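Local coordinates for protein methylaspartate ammonia-lyase (Citrobacter amalonaticus, PDB 1KKO) that catalyses the reversible, magnesium-dependent anti elimination of ammonia from L-threo-3-methylaspartate to give mesaconate, probably as a step of glutamate degradation, at residues A[107-111]-A[156-160]. Numbering follows the deposited sequence.
Sequences DAFLP and DEWQL
Glu157 carries the polar half of this contact, its carboxylate receiving two consecutive backbone N-H groups, of Phe109 just before helix 110-118 and of Leu110, its first residue. Phe109 N lies 2.7 Å from Glu157 OE2. Leu110 N lies 2.9 Å from Glu157 OE1, and each bond has an N-H...O angle of 156°. Both oxygens use their syn lone pairs in a bidentate grip, one oxygen to each N-H, which fixes the rotation of the carboxylate; a further bond from Phe109 N to Glu157 OE1 is weak. The Glu157 chain is extended beyond CG, which carries the carboxylate from the last residue of helix 150-157 to the backbone of residues 109-110, and Glu157 also touches Thr142.

Beside the carboxylate runs an apolar half built on the six-membered ring of Trp158. Leu110 CD1 sits over one face, 4.1 Å from the ring centroid and 10° off the normal, a CH-pi contact. Leu110 CD2 comes within 3.6 Å of Trp158 CH2. Phe109 meets the same ring at its edge, Phe109 CE2 being 4.0 Å from Trp158 CH2. With CG anti to the backbone N (chi1 168°), the Phe109 ring also packs on Leu138, Leu139 and Thr142 of helix 128-146.

Further out, Trp158 NE1 makes a hydrogen bond to Asp343 OD1, and the indole touches His339, Val342 and Leu346 of helix 339-351, tying it to the barrel. After helix 150-157 the chain turns at Gln159, with positive phi, in a Schellman motif. The Glu157 carboxylate thus sits at the amino end of helix 110-118, where the helix dipole would probably stabilise its negative charge, in the N-terminal part of an enolase-superfamily fold.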
# COMPACT_ATOMS: atom_id res chain seq x y z
N ASP A 107 -8.81 23.83 17.89
CA ASP A 107 -10.02 23.32 18.52
C ASP A 107 -11.12 23.09 17.50
O ASP A 107 -11.97 22.24 17.70
CB ASP A 107 -10.53 24.26 19.60
CG ASP A 107 -9.72 24.16 20.87
OD1 ASP A 107 -8.83 23.28 20.97
OD2 ASP A 107 -9.94 24.93 21.84
N ALA A 108 -11.11 23.88 16.43
CA ALA A 108 -12.02 23.67 15.32
C ALA A 108 -11.20 23.43 14.07
O ALA A 108 -10.02 23.78 14.00
CB ALA A 108 -12.93 24.88 15.14
N PHE A 109 -11.86 22.86 13.07
CA PHE A 109 -11.24 22.54 11.79
C PHE A 109 -11.56 23.49 10.65
O PHE A 109 -10.66 23.96 9.96
CB PHE A 109 -11.66 21.13 11.39
CG PHE A 109 -11.34 20.76 9.97
CD1 PHE A 109 -10.03 20.74 9.53
CD2 PHE A 109 -12.33 20.40 9.09
CE1 PHE A 109 -9.73 20.39 8.22
CE2 PHE A 109 -12.04 20.04 7.80
CZ PHE A 109 -10.73 20.03 7.37
N LEU A 110 -12.84 23.81 10.48
CA LEU A 110 -13.27 24.54 9.30
C LEU A 110 -12.63 25.91 9.08
O LEU A 110 -12.22 26.21 7.97
CB LEU A 110 -14.79 24.66 9.26
CG LEU A 110 -15.54 23.66 8.39
CD1 LEU A 110 -17.03 23.84 8.56
CD2 LEU A 110 -15.15 23.80 6.91
N PRO A 111 -12.56 26.77 10.10
CA PRO A 111 -11.92 28.07 9.89
C PRO A 111 -10.49 27.92 9.38
O PRO A 111 -10.09 28.62 8.46
CB PRO A 111 -11.99 28.73 11.28
CG PRO A 111 -13.12 28.10 11.92
CD PRO A 111 -13.13 26.65 11.45
N ASP A 156 -19.54 16.62 13.56
CA ASP A 156 -19.84 17.73 14.46
C ASP A 156 -19.90 19.07 13.74
O ASP A 156 -20.85 19.83 13.92
CB ASP A 156 -18.81 17.81 15.58
CG ASP A 156 -18.97 16.72 16.62
OD1 ASP A 156 -20.02 16.06 16.68
OD2 ASP A 156 -18.06 16.48 17.44
N GLU A 157 -18.90 19.38 12.92
CA GLU A 157 -18.82 20.69 12.28
C GLU A 157 -19.79 20.88 11.13
O GLU A 157 -20.13 22.01 10.80
CB GLU A 157 -17.38 21.01 11.88
CG GLU A 157 -16.47 21.08 13.09
CD GLU A 157 -15.16 21.82 12.87
OE1 GLU A 157 -15.04 22.57 11.89
OE2 GLU A 157 -14.24 21.64 13.69
N TRP A 158 -20.23 19.79 10.52
CA TRP A 158 -21.22 19.86 9.44
C TRP A 158 -22.59 19.45 9.96
O TRP A 158 -23.55 19.39 9.20
CB TRP A 158 -20.84 18.95 8.28
CG TRP A 158 -19.96 19.58 7.28
CD1 TRP A 158 -20.34 20.12 6.09
CD2 TRP A 158 -18.54 19.74 7.35
NE1 TRP A 158 -19.25 20.59 5.41
CE2 TRP A 158 -18.13 20.37 6.16
CE3 TRP A 158 -17.57 19.39 8.29
CZ2 TRP A 158 -16.80 20.67 5.90
CZ3 TRP A 158 -16.24 19.69 8.03
CH2 TRP A 158 -15.87 20.32 6.85
N GLN A 159 -22.67 19.17 11.26
CA GLN A 159 -23.95 18.79 11.87
C GLN A 159 -24.56 17.61 11.11
O GLN A 159 -25.67 17.71 10.57
CB GLN A 159 -24.90 19.99 11.90
CG GLN A 159 -24.42 21.12 12.79
CD GLN A 159 -25.32 22.34 12.80
OE1 GLN A 159 -25.01 23.33 13.46
NE2 GLN A 159 -26.42 22.29 12.06
N LEU A 160 -23.82 16.50 11.06
CA LEU A 160 -24.23 15.28 10.38
C LEU A 160 -24.45 14.18 11.41
O LEU A 160 -23.80 14.17 12.45
CB LEU A 160 -23.15 14.83 9.39
CG LEU A 160 -22.59 15.92 8.47
CD1 LEU A 160 -21.50 15.33 7.57
CD2 LEU A 160 -23.66 16.53 7.62